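Long-range contacts in MlnD (Bacillus methylotrophicus, PDB 5IL5), which forms part of an antibiotic-making trans-AT polyketide synthase, here its dehydratase domain, which probably removes water from carrier-bound beta-hydroxyacyl intermediates: residues S53-Y58 with E67-L72; K92-S97 with I240-I245; D163-E168 with E189-R194; I202-G207 with E249-Y254. One frame throughout, in Å; residues are numbered along the deposited sequence.

Contact 1 of 4, residues S53-Y58 with E67-L72; sequences SDTGLY and EMFPFL
Y58 and E67 meet by stacking of flat groups. The carboxylate of E67 lies over one face of the phenol ring, its plane tilted 22° from the ring, and OE1 comes 3.4 Å from Y58 CG, displaced toward the rim rather than centred. The tyrosine torsion contributes: with CG set between the backbone N and the carbonyl carbon (chi1 57°), the ring is laid across the outstretched glutamate. OE2 of the same carboxylate has a long, weak ion pair with K60.

The backbones approach through a carbon donor, Y58 CA standing 3.0 Å from M68 O. The two chains run steeply across one another here, instead of pairing as neighbouring strands.

Apolar packing gathers round F69. Its CA–CB bond leads away from 53-58, but with CG anti to the backbone N (chi1 -171°) the ring swings back. L57 CD1 then lies 4.1 Å from F69 CE1, the two side chains running alongside each other in the same direction. L57 CB rests 4.2 Å from P70 CD. At the ring edge, in its plane, T55 OG1 sits 3.7 Å from F69 CE1; this hydroxyl is hydrogen-bonded to V52 O, which holds it in place.

Beyond the pair, F69 is backbone-bonded to M102 of strand 102-103 and M68 to I59 of strand 59-61. L57 and P70 touch P215 and E219 of helix 215-229, so these segments of the N-terminal hotdog pack against that helix of the C-terminal one.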
loop_
_atom_site.group_PDB
_atom_site.type_symbol
_atom_site.label_atom_id
_atom_site.label_comp_id
_atom_site.label_asym_id
_atom_site.label_seq_id
_atom_site.Cartn_x
_atom_site.Cartn_y
_atom_site.Cartn_z
ATOM N N SER A 53 5.134 16.754 6.285
ATOM C CA SER A 53 5.403 17.414 7.556
ATOM C C SER A 53 6.887 17.741 7.707
ATOM O O SER A 53 7.257 18.881 8.009
ATOM C CB SER A 53 4.913 16.518 8.697
ATOM O OG SER A 53 5.113 17.114 9.965
ATOM N N ASP A 54 7.753 16.750 7.490
ATOM C CA ASP A 54 9.174 16.856 7.804
ATOM C C ASP A 54 10.036 17.326 6.631
ATOM O O ASP A 54 11.265 17.211 6.699
ATOM C CB ASP A 54 9.690 15.509 8.317
ATOM C CG ASP A 54 9.205 15.202 9.721
ATOM O OD1 ASP A 54 8.943 16.170 10.479
ATOM O OD2 ASP A 54 9.088 14.001 10.055
ATOM N N THR A 55 9.432 17.831 5.557
ATOM C CA THR A 55 10.157 18.589 4.546
ATOM C C THR A 55 10.265 20.041 4.994
ATOM O O THR A 55 9.372 20.571 5.664
ATOM C CB THR A 55 9.455 18.531 3.191
ATOM O OG1 THR A 55 8.392 19.488 3.174
ATOM C CG2 THR A 55 8.878 17.154 2.917
ATOM N N GLY A 56 11.356 20.696 4.607
ATOM C CA GLY A 56 11.581 22.043 5.096
ATOM C C GLY A 56 10.998 23.094 4.178
ATOM O O GLY A 56 11.404 24.257 4.210
ATOM N N LEU A 57 9.997 22.698 3.400
ATOM C CA LEU A 57 9.536 23.457 2.247
ATOM C C LEU A 57 8.218 24.142 2.581
ATOM O O LEU A 57 7.216 23.468 2.840
ATOM C CB LEU A 57 9.373 22.536 1.037
ATOM C CG LEU A 57 10.487 21.506 0.798
ATOM C CD1 LEU A 57 9.995 20.411 -0.132
ATOM C CD2 LEU A 57 11.748 22.147 0.236
ATOM N N TYR A 58 8.224 25.474 2.585
ATOM C CA TYR A 58 7.009 26.245 2.796
ATOM C C TYR A 58 7.080 27.538 1.992
ATOM O O TYR A 58 8.167 28.035 1.677
ATOM C CB TYR A 58 6.777 26.551 4.287
ATOM C CG TYR A 58 7.908 27.293 4.960
ATOM C CD1 TYR A 58 8.017 28.676 4.873
ATOM C CD2 TYR A 58 8.865 26.607 5.700
ATOM C CE1 TYR A 58 9.054 29.353 5.492
ATOM C CE2 TYR A 58 9.903 27.276 6.324
ATOM C CZ TYR A 58 9.992 28.648 6.216
ATOM O OH TYR A 58 11.025 29.314 6.834
ATOM N N GLU A 67 1.742 29.472 6.885
ATOM C CA GLU A 67 2.659 28.935 5.886
ATOM C C GLU A 67 1.951 27.899 5.008
ATOM O O GLU A 67 0.914 27.343 5.374
ATOM C CB GLU A 67 3.876 28.317 6.579
ATOM C CG GLU A 67 4.891 29.343 7.080
ATOM C CD GLU A 67 5.953 28.743 7.979
ATOM O OE1 GLU A 67 6.224 27.525 7.864
ATOM O OE2 GLU A 67 6.513 29.494 8.808
ATOM N N MET A 68 2.524 27.643 3.830
ATOM C CA MET A 68 1.941 26.706 2.877
ATOM C C MET A 68 3.015 25.837 2.242
ATOM O O MET A 68 4.137 26.282 1.998
ATOM C CB MET A 68 1.214 27.395 1.725
ATOM C CG MET A 68 -0.017 28.156 2.097
ATOM S SD MET A 68 -0.602 29.051 0.657
ATOM C CE MET A 68 0.561 30.397 0.624
ATOM N N PHE A 69 2.640 24.601 1.944
ATOM C CA PHE A 69 3.472 23.765 1.103
ATOM C C PHE A 69 3.384 24.273 -0.335
ATOM O O PHE A 69 2.287 24.573 -0.815
ATOM C CB PHE A 69 3.020 22.307 1.163
ATOM C CG PHE A 69 3.959 21.357 0.485
ATOM C CD1 PHE A 69 5.115 20.937 1.116
ATOM C CD2 PHE A 69 3.691 20.888 -0.788
ATOM C CE1 PHE A 69 5.984 20.070 0.490
ATOM C CE2 PHE A 69 4.559 20.016 -1.416
ATOM C CZ PHE A 69 5.706 19.608 -0.776
ATOM N N PRO A 70 4.509 24.381 -1.045
ATOM C CA PRO A 70 4.473 24.977 -2.386
ATOM C C PRO A 70 3.445 24.296 -3.277
ATOM O O PRO A 70 3.288 23.073 -3.257
ATOM C CB PRO A 70 5.900 24.775 -2.910
ATOM C CG PRO A 70 6.543 23.799 -1.974
ATOM C CD PRO A 70 5.879 24.003 -0.661
ATOM N N PHE A 71 2.749 25.106 -4.075
ATOM C CA PHE A 71 1.681 24.585 -4.918
ATOM C C PHE A 71 2.191 23.513 -5.869
ATOM O O PHE A 71 1.702 22.379 -5.867
ATOM C CB PHE A 71 1.035 25.722 -5.713
ATOM C CG PHE A 71 0.225 26.656 -4.878
ATOM C CD1 PHE A 71 -0.998 26.251 -4.380
ATOM C CD2 PHE A 71 0.666 27.940 -4.604
ATOM C CE1 PHE A 71 -1.763 27.098 -3.613
ATOM C CE2 PHE A 71 -0.096 28.793 -3.830
ATOM C CZ PHE A 71 -1.316 28.370 -3.335
ATOM N N LEU A 72 3.173 23.862 -6.701
ATOM C CA LEU A 72 3.472 23.048 -7.871
ATOM C C LEU A 72 4.188 21.746 -7.536
ATOM O O LEU A 72 4.203 20.833 -8.369
ATOM C CB LEU A 72 4.316 23.859 -8.856
ATOM C CG LEU A 72 3.654 25.112 -9.448
ATOM C CD1 LEU A 72 4.485 25.703 -10.578
ATOM C CD2 LEU A 72 2.232 24.833 -9.918
#

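Contact 2 of 4, residues K92-S97 with I240-I245; sequences KLTELS and IKECTI
K92-T94 and I240-I245 run antiparallel, their axes 4.6 Å apart at 170°, with L93–C243 as a hydrogen-bonded pair and K92–T244 and T94–E242 as non-hydrogen-bonded ones. L93 N to C243 O is 2.7 Å and nearly straight (171°). The chain turns a corner at E95, whose N still reaches K241 O at 2.8 Å, but from 36° above the carbonyl plane; after the corner L96–I240 is again a hydrogen-bonded pair. On the facing strand K241 and E242 form a classic bulge opposite S283.

On one face K92 leaves with CG anti to its N, runs extended and bends only at its last torsion, which brings NZ 2.8 Å from T244 OG1. The same ammonium makes a salt bridge with E242 OE1 whose hydrogen bond is weak (3.4 Å), and Y147 adds a cation-pi partner; T94 CG2 packs alongside E242 CG.

The other face is apolar. L96 CB lies 4.0 Å from I240 CB, and L93 CD1 meets I245 CD1 at 4.2 Å. I75 and A78 of helix 74-86 cover L96, C243 and L93. Strand pairing of this kind, joining the N-terminal to the C-terminal hotdog, is characteristic of the double-hotdog dehydratase fold.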
loop_
_atom_site.group_PDB
_atom_site.type_symbol
_atom_site.label_atom_id
_atom_site.label_comp_id
_atom_site.label_asym_id
_atom_site.label_seq_id
_atom_site.Cartn_x
_atom_site.Cartn_y
_atom_site.Cartn_z
ATOM N N LYS A 92 3.565 12.976 -18.984
ATOM C CA LYS A 92 2.747 14.128 -19.310
ATOM C C LYS A 92 1.558 14.171 -18.369
ATOM O O LYS A 92 0.875 13.163 -18.171
ATOM C CB LYS A 92 2.287 14.064 -20.770
ATOM C CG LYS A 92 1.953 15.415 -21.401
ATOM C CD LYS A 92 1.688 15.254 -22.892
ATOM C CE LYS A 92 1.395 16.580 -23.592
ATOM N NZ LYS A 92 2.634 17.331 -23.960
ATOM N N LEU A 93 1.320 15.340 -17.793
ATOM C CA LEU A 93 0.149 15.592 -16.975
ATOM C C LEU A 93 -0.622 16.707 -17.654
ATOM O O LEU A 93 -0.023 17.662 -18.155
ATOM C CB LEU A 93 0.527 15.983 -15.542
ATOM C CG LEU A 93 1.384 14.927 -14.842
ATOM C CD1 LEU A 93 2.866 15.198 -15.086
ATOM C CD2 LEU A 93 1.089 14.809 -13.357
ATOM N N THR A 94 -1.938 16.570 -17.716
ATOM C CA THR A 94 -2.753 17.549 -18.412
ATOM C C THR A 94 -3.890 17.991 -17.509
ATOM O O THR A 94 -4.275 17.291 -16.570
ATOM C CB THR A 94 -3.293 16.986 -19.738
ATOM O OG1 THR A 94 -4.192 15.901 -19.482
ATOM C CG2 THR A 94 -2.132 16.476 -20.597
ATOM N N GLU A 95 -4.410 19.177 -17.808
ATOM C CA GLU A 95 -5.603 19.721 -17.167
ATOM C C GLU A 95 -5.459 19.711 -15.647
ATOM O O GLU A 95 -6.239 19.098 -14.920
ATOM C CB GLU A 95 -6.844 18.943 -17.599
ATOM C CG GLU A 95 -6.959 18.722 -19.097
ATOM C CD GLU A 95 -8.153 17.862 -19.439
ATOM O OE1 GLU A 95 -9.016 17.682 -18.539
ATOM O OE2 GLU A 95 -8.214 17.370 -20.591
ATOM N N LEU A 96 -4.422 20.387 -15.174
ATOM C CA LEU A 96 -4.187 20.513 -13.746
ATOM C C LEU A 96 -5.041 21.640 -13.182
ATOM O O LEU A 96 -5.185 22.699 -13.800
ATOM C CB LEU A 96 -2.712 20.780 -13.461
ATOM C CG LEU A 96 -1.706 19.757 -13.990
ATOM C CD1 LEU A 96 -1.326 20.045 -15.442
ATOM C CD2 LEU A 96 -0.469 19.752 -13.112
ATOM N N SER A 97 -5.633 21.401 -12.015
ATOM C CA SER A 97 -6.511 22.369 -11.369
ATOM C C SER A 97 -6.123 22.487 -9.903
ATOM O O SER A 97 -6.140 21.490 -9.176
ATOM C CB SER A 97 -7.975 21.949 -11.507
ATOM O OG SER A 97 -8.824 22.904 -10.908
ATOM N N ILE A 240 -3.572 24.689 -15.157
ATOM C CA ILE A 240 -2.394 24.475 -15.993
ATOM C C ILE A 240 -2.759 23.422 -17.033
ATOM O O ILE A 240 -3.155 22.306 -16.677
ATOM C CB ILE A 240 -1.165 24.038 -15.181
ATOM C CG1 ILE A 240 -0.955 25.032 -14.031
ATOM C CG2 ILE A 240 0.062 23.970 -16.088
ATOM C CD1 ILE A 240 0.345 24.885 -13.268
ATOM N N LYS A 241 -2.638 23.773 -18.312
ATOM C CA LYS A 241 -3.129 22.887 -19.364
ATOM C C LYS A 241 -2.238 21.656 -19.525
ATOM O O LYS A 241 -2.734 20.525 -19.531
ATOM C CB LYS A 241 -3.258 23.654 -20.686
ATOM C CG LYS A 241 -4.398 24.684 -20.696
ATOM C CD LYS A 241 -5.242 24.600 -21.977
ATOM C CE LYS A 241 -6.437 25.563 -21.974
ATOM N NZ LYS A 241 -7.541 25.142 -21.057
ATOM N N GLU A 242 -0.923 21.846 -19.664
ATOM C CA GLU A 242 -0.019 20.719 -19.870
ATOM C C GLU A 242 1.211 20.818 -18.983
ATOM O O GLU A 242 1.704 21.910 -18.686
ATOM C CB GLU A 242 0.446 20.605 -21.325
ATOM C CG GLU A 242 -0.489 19.799 -22.205
ATOM C CD GLU A 242 0.023 19.675 -23.620
ATOM O OE1 GLU A 242 1.034 20.334 -23.942
ATOM O OE2 GLU A 242 -0.564 18.899 -24.402
ATOM N N CYS A 243 1.711 19.647 -18.585
ATOM C CA CYS A 243 3.018 19.517 -17.946
ATOM C C CYS A 243 3.705 18.278 -18.505
ATOM O O CYS A 243 3.252 17.153 -18.272
ATOM C CB CYS A 243 2.895 19.424 -16.430
ATOM S SG CYS A 243 4.489 19.177 -15.650
ATOM N N THR A 244 4.809 18.484 -19.215
ATOM C CA THR A 244 5.557 17.416 -19.860
ATOM C C THR A 244 6.959 17.367 -19.275
ATOM O O THR A 244 7.595 18.410 -19.093
ATOM C CB THR A 244 5.621 17.640 -21.374
ATOM O OG1 THR A 244 4.315 17.969 -21.871
ATOM C CG2 THR A 244 6.166 16.412 -22.096
ATOM N N ILE A 245 7.436 16.161 -18.986
ATOM C CA ILE A 245 8.749 15.946 -18.390
ATOM C C ILE A 245 9.569 15.196 -19.429
ATOM O O ILE A 245 9.451 13.971 -19.555
ATOM C CB ILE A 245 8.672 15.167 -17.074
ATOM C CG1 ILE A 245 7.655 15.795 -16.119
ATOM C CG2 ILE A 245 10.033 15.127 -16.391
ATOM C CD1 ILE A 245 7.020 14.780 -15.234
#

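Contact 3 of 4, residues D163-E168 with E189-R194; sequences DRIPHE and EHCVSR
I165 and P166 form a two-residue strand against C191 and H190, the outermost antiparallel pairing within this chain of the C-terminal hotdog, and P166 is also the N-cap of helix 167-176. Two backbone bonds hold the I165–C191 pair: I165 N to C191 O, 2.7 Å and almost straight at 176°, and C191 N to I165 O, 2.9 Å, arriving on a lone pair of the carbonyl oxygen. Opposite K201, E189 and H190 make a classic beta bulge.

R164 and H190 carry the side-chain contact on the outer face. The arginine is extended from CG to NE, and its CD covers the imidazole face, 3.8 Å from the ring centroid in a CH-pi contact. The guanidinium, its plane within 12° of the ring plane, extends past the rim, where R164 NH1 is 3.6 Å from H190 NE2. R164 CG also touches V192 CG2 at 4.0 Å. On the inner face I165 CB meets C191 CB at 4.1 Å, beneath F170 of helix 167-176 and Y227 of helix 215-229. H167 directs ND1 to A188 O, a hydrogen bond that ties the first helical turn to strand 188-194.

The pairing thus has an oily side turned to the helices and a side where the arginine chain lies over the imidazole. R161 lies close to R164, like charge to like, and a positive charge so near as that of R164 would, if anything, disfavour protonation of H190.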
loop_
_atom_site.group_PDB
_atom_site.type_symbol
_atom_site.label_atom_id
_atom_site.label_comp_id
_atom_site.label_asym_id
_atom_site.label_seq_id
_atom_site.Cartn_x
_atom_site.Cartn_y
_atom_site.Cartn_z
ATOM N N ASP A 163 22.278 43.619 -17.130
ATOM C CA ASP A 163 20.846 43.562 -16.828
ATOM C C ASP A 163 20.490 42.544 -15.752
ATOM O O ASP A 163 19.362 42.570 -15.244
ATOM C CB ASP A 163 20.050 43.207 -18.089
ATOM C CG ASP A 163 19.806 44.403 -18.995
ATOM O OD1 ASP A 163 19.992 45.548 -18.535
ATOM O OD2 ASP A 163 19.420 44.200 -20.167
ATOM N N ARG A 164 21.411 41.659 -15.396
ATOM C CA ARG A 164 21.099 40.577 -14.477
ATOM C C ARG A 164 20.713 41.109 -13.106
ATOM O O ARG A 164 21.441 41.905 -12.505
ATOM C CB ARG A 164 22.304 39.649 -14.356
ATOM C CG ARG A 164 22.702 39.015 -15.659
ATOM C CD ARG A 164 23.836 38.047 -15.459
ATOM N NE ARG A 164 24.249 37.470 -16.730
ATOM C CZ ARG A 164 25.154 36.509 -16.864
ATOM N NH1 ARG A 164 25.747 35.985 -15.800
ATOM N NH2 ARG A 164 25.456 36.064 -18.072
ATOM N N ILE A 165 19.563 40.671 -12.618
ATOM C CA ILE A 165 19.160 40.973 -11.244
ATOM C C ILE A 165 19.778 39.936 -10.310
ATOM O O ILE A 165 19.635 38.731 -10.560
ATOM C CB ILE A 165 17.641 40.998 -11.114
ATOM C CG1 ILE A 165 17.060 42.195 -11.867
ATOM C CG2 ILE A 165 17.221 41.059 -9.647
ATOM C CD1 ILE A 165 16.251 41.848 -13.094
ATOM N N PRO A 166 20.461 40.351 -9.245
ATOM C CA PRO A 166 21.055 39.374 -8.325
ATOM C C PRO A 166 20.000 38.639 -7.507
ATOM O O PRO A 166 18.854 39.071 -7.366
ATOM C CB PRO A 166 21.956 40.228 -7.424
ATOM C CG PRO A 166 21.503 41.630 -7.625
ATOM C CD PRO A 166 20.982 41.707 -9.010
ATOM N N HIS A 167 20.422 37.490 -6.976
ATOM C CA HIS A 167 19.572 36.636 -6.149
ATOM C C HIS A 167 18.777 37.403 -5.090
ATOM O O HIS A 167 17.559 37.229 -4.962
ATOM C CB HIS A 167 20.461 35.577 -5.499
ATOM C CG HIS A 167 19.912 35.005 -4.228
ATOM N ND1 HIS A 167 19.147 33.859 -4.198
ATOM C CD2 HIS A 167 20.033 35.410 -2.942
ATOM C CE1 HIS A 167 18.814 33.588 -2.947
ATOM N NE2 HIS A 167 19.339 34.513 -2.166
ATOM N N GLU A 168 19.463 38.232 -4.300
ATOM C CA GLU A 168 18.813 38.933 -3.190
ATOM C C GLU A 168 17.739 39.893 -3.694
ATOM O O GLU A 168 16.630 39.947 -3.148
ATOM C CB GLU A 168 19.876 39.660 -2.360
ATOM C CG GLU A 168 19.548 39.836 -0.874
ATOM C CD GLU A 168 20.726 40.377 -0.080
ATOM O OE1 GLU A 168 21.333 41.379 -0.524
ATOM O OE2 GLU A 168 21.053 39.780 0.976
ATOM N N GLU A 189 19.630 32.213 -8.926
ATOM C CA GLU A 189 20.872 32.953 -8.732
ATOM C C GLU A 189 20.795 34.363 -9.314
ATOM O O GLU A 189 21.273 35.313 -8.685
ATOM C CB GLU A 189 22.057 32.199 -9.347
ATOM C CG GLU A 189 22.481 30.940 -8.589
ATOM C CD GLU A 189 23.906 30.531 -8.899
ATOM O OE1 GLU A 189 24.433 30.965 -9.945
ATOM O OE2 GLU A 189 24.498 29.776 -8.096
ATOM N N HIS A 190 20.218 34.526 -10.505
ATOM C CA HIS A 190 20.005 35.857 -11.063
ATOM C C HIS A 190 18.929 35.772 -12.141
ATOM O O HIS A 190 18.543 34.685 -12.578
ATOM C CB HIS A 190 21.301 36.466 -11.608
ATOM C CG HIS A 190 21.947 35.661 -12.689
ATOM N ND1 HIS A 190 21.495 35.662 -13.991
ATOM C CD2 HIS A 190 23.018 34.833 -12.663
ATOM C CE1 HIS A 190 22.259 34.870 -14.721
ATOM N NE2 HIS A 190 23.192 34.355 -13.939
ATOM N N CYS A 191 18.451 36.944 -12.561
ATOM C CA CYS A 191 17.254 37.063 -13.389
ATOM C C CYS A 191 17.465 38.079 -14.507
ATOM O O CYS A 191 18.017 39.158 -14.271
ATOM C CB CYS A 191 16.067 37.470 -12.505
ATOM S SG CYS A 191 14.550 37.958 -13.337
ATOM N N VAL A 192 17.017 37.734 -15.715
ATOM C CA VAL A 192 16.968 38.643 -16.862
ATOM C C VAL A 192 15.537 38.700 -17.374
ATOM O O VAL A 192 14.942 37.659 -17.673
ATOM C CB VAL A 192 17.908 38.204 -18.002
ATOM C CG1 VAL A 192 17.848 39.206 -19.160
ATOM C CG2 VAL A 192 19.336 38.082 -17.515
ATOM N N SER A 193 14.994 39.911 -17.494
ATOM C CA SER A 193 13.592 40.111 -17.849
ATOM C C SER A 193 13.483 41.145 -18.958
ATOM O O SER A 193 13.975 42.267 -18.809
ATOM C CB SER A 193 12.791 40.556 -16.625
ATOM O OG SER A 193 11.415 40.671 -16.929
ATOM N N ARG A 194 12.832 40.774 -20.063
ATOM C CA ARG A 194 12.603 41.695 -21.167
ATOM C C ARG A 194 11.308 41.358 -21.892
ATOM O O ARG A 194 11.085 40.199 -22.249
ATOM C CB ARG A 194 13.742 41.628 -22.181
ATOM C CG ARG A 194 15.122 41.291 -21.622
ATOM C CD ARG A 194 16.140 41.302 -22.745
ATOM N NE ARG A 194 15.622 40.554 -23.889
ATOM C CZ ARG A 194 16.248 40.402 -25.048
ATOM N NH1 ARG A 194 17.440 40.941 -25.260
ATOM N NH2 ARG A 194 15.668 39.694 -26.005
#

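Contact 4 of 4, residues I202-G207 with E249-Y254; sequences IKAKAG and ETEPVY
I202 and V253 meet where strand 197-202 runs out into a loop and strand 254-258 is about to begin, in the C-terminal hotdog. One straight backbone bond joins them, I202 N to V253 O at 2.8 Å and 173°. V253 and Y254 together face L272 on the far side, a classic beta bulge through which 249-254 enters its strand.

Past that bond the contact is made by side chains. I202 has CG1 between its backbone N and carbonyl carbon (chi1 59°), which carries CD1 over to P252. CD1 lies 4.2 Å from P252 CB, and the isoleucine meets the proline at about a right angle. Two residues on, A204 directs CB toward the other segment, 4.3 Å from P252 CG on one hand and 3.3 Å from E251 OE2 on the other. E251 reaches that methyl by bending at chi2 (61°), so that its carboxylate returns toward the loop. K203 NZ lies 6.9 Å from E251 OE2, too far for a salt bridge, though the opposite charges may still attract weakly.

Helix 215-229 closes the inner side: V217 touches both A204 and P252, while S220 lies against I202. Two neighbouring strands whose ends pack on the long helix in this way fit the hotdog fold, in which an antiparallel sheet wraps round a central helix.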
loop_
_atom_site.group_PDB
_atom_site.type_symbol
_atom_site.label_atom_id
_atom_site.label_comp_id
_atom_site.label_asym_id
_atom_site.label_seq_id
_atom_site.Cartn_x
_atom_site.Cartn_y
_atom_site.Cartn_z
ATOM N N ILE A 202 19.348 29.182 -12.305
ATOM C CA ILE A 202 19.045 28.450 -11.091
ATOM C C ILE A 202 20.173 27.478 -10.803
ATOM O O ILE A 202 20.946 27.092 -11.686
ATOM C CB ILE A 202 17.697 27.712 -11.174
ATOM C CG1 ILE A 202 17.678 26.710 -12.336
ATOM C CG2 ILE A 202 16.585 28.725 -11.335
ATOM C CD1 ILE A 202 16.684 25.586 -12.143
ATOM N N LYS A 203 20.277 27.113 -9.533
ATOM C CA LYS A 203 21.209 26.091 -9.090
ATOM C C LYS A 203 20.412 25.105 -8.259
ATOM O O LYS A 203 19.921 25.447 -7.177
ATOM C CB LYS A 203 22.371 26.714 -8.311
ATOM C CG LYS A 203 23.347 25.724 -7.740
ATOM C CD LYS A 203 24.506 26.427 -7.063
ATOM C CE LYS A 203 25.321 25.444 -6.266
ATOM N NZ LYS A 203 25.956 24.455 -7.152
ATOM N N ALA A 204 20.275 23.890 -8.773
ATOM C CA ALA A 204 19.512 22.887 -8.065
ATOM C C ALA A 204 20.269 22.470 -6.817
ATOM O O ALA A 204 21.490 22.623 -6.712
ATOM C CB ALA A 204 19.244 21.673 -8.950
ATOM N N LYS A 205 19.525 21.953 -5.855
ATOM C CA LYS A 205 20.090 21.522 -4.590
ATOM C C LYS A 205 20.032 20.008 -4.577
ATOM O O LYS A 205 18.949 19.431 -4.727
ATOM C CB LYS A 205 19.283 22.121 -3.440
ATOM C CG LYS A 205 19.333 23.642 -3.419
ATOM C CD LYS A 205 18.200 24.208 -2.606
ATOM C CE LYS A 205 18.226 25.719 -2.620
ATOM N NZ LYS A 205 16.962 26.241 -2.077
ATOM N N ALA A 206 21.180 19.361 -4.391
ATOM C CA ALA A 206 21.156 17.911 -4.304
ATOM C C ALA A 206 20.322 17.526 -3.097
ATOM O O ALA A 206 20.517 18.049 -1.995
ATOM C CB ALA A 206 22.566 17.331 -4.207
ATOM N N GLY A 207 19.403 16.599 -3.305
ATOM C CA GLY A 207 18.441 16.254 -2.296
ATOM C C GLY A 207 18.001 14.821 -2.469
ATOM O O GLY A 207 18.605 14.067 -3.241
ATOM N N GLU A 249 16.982 13.577 -15.800
ATOM C CA GLU A 249 18.345 13.259 -15.399
ATOM C C GLU A 249 19.302 14.412 -15.678
ATOM O O GLU A 249 20.220 14.654 -14.887
ATOM C CB GLU A 249 18.834 11.994 -16.112
ATOM C CG GLU A 249 18.146 10.707 -15.667
ATOM C CD GLU A 249 18.356 9.561 -16.639
ATOM O OE1 GLU A 249 18.861 9.805 -17.752
ATOM O OE2 GLU A 249 18.033 8.410 -16.281
ATOM N N THR A 250 19.114 15.135 -16.783
ATOM C CA THR A 250 19.999 16.254 -17.082
ATOM C C THR A 250 19.793 17.371 -16.069
ATOM O O THR A 250 18.668 17.655 -15.651
ATOM C CB THR A 250 19.766 16.777 -18.495
ATOM O OG1 THR A 250 19.845 15.692 -19.421
ATOM C CG2 THR A 250 20.854 17.775 -18.855
ATOM N N GLU A 251 20.889 18.010 -15.695
ATOM C CA GLU A 251 20.853 19.023 -14.653
ATOM C C GLU A 251 20.097 20.255 -15.146
ATOM O O GLU A 251 20.437 20.797 -16.207
ATOM C CB GLU A 251 22.278 19.400 -14.257
ATOM C CG GLU A 251 22.408 20.306 -13.034
ATOM C CD GLU A 251 21.854 19.678 -11.760
ATOM O OE1 GLU A 251 21.639 18.445 -11.745
ATOM O OE2 GLU A 251 21.658 20.416 -10.766
ATOM N N PRO A 252 19.067 20.715 -14.433
ATOM C CA PRO A 252 18.405 21.966 -14.821
ATOM C C PRO A 252 19.242 23.180 -14.437
ATOM O O PRO A 252 19.840 23.235 -13.361
ATOM C CB PRO A 252 17.082 21.916 -14.044
ATOM C CG PRO A 252 17.395 21.109 -12.837
ATOM C CD PRO A 252 18.414 20.088 -13.272
ATOM N N VAL A 253 19.290 24.154 -15.345
ATOM C CA VAL A 253 20.178 25.301 -15.200
ATOM C C VAL A 253 19.389 26.597 -15.322
ATOM O O VAL A 253 19.680 27.578 -14.630
ATOM C CB VAL A 253 21.300 25.258 -16.255
ATOM C CG1 VAL A 253 22.254 26.436 -16.083
ATOM C CG2 VAL A 253 22.065 23.950 -16.181
ATOM N N TYR A 254 18.387 26.614 -16.199
ATOM C CA TYR A 254 17.634 27.826 -16.487
ATOM C C TYR A 254 16.139 27.569 -16.396
ATOM O O TYR A 254 15.667 26.442 -16.566
ATOM C CB TYR A 254 17.952 28.372 -17.880
ATOM C CG TYR A 254 19.373 28.829 -18.079
ATOM C CD1 TYR A 254 19.774 30.097 -17.678
ATOM C CD2 TYR A 254 20.311 28.001 -18.674
ATOM C CE1 TYR A 254 21.061 30.521 -17.865
ATOM C CE2 TYR A 254 21.605 28.420 -18.858
ATOM C CZ TYR A 254 21.975 29.682 -18.450
ATOM O OH TYR A 254 23.267 30.103 -18.637
#

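Contact 1 belongs to the N-terminal hotdog and contacts 3 and 4 to the C-terminal one, while contact 2 pairs strand 92-98 of the first with strand 239-245 of the second. Along the chain contact 1 closes first; contact 3 is nested within the loop closed by contact 2, with which contact 4 alternates. Centres of contacts 1 and 2 are about 21 Å apart, yet L72 CD2 touches I240 CD1 (3.8 Å). Contacts 3 and 4, centres about 18 Å apart, touch between E189 and K203. Contacts 2 and 3 are farthest, centres about 28 Å apart. Helix 215-229 is touched by contacts 1, 3 and 4, contact 1 from the other hotdog; contact 2 joins the two directly.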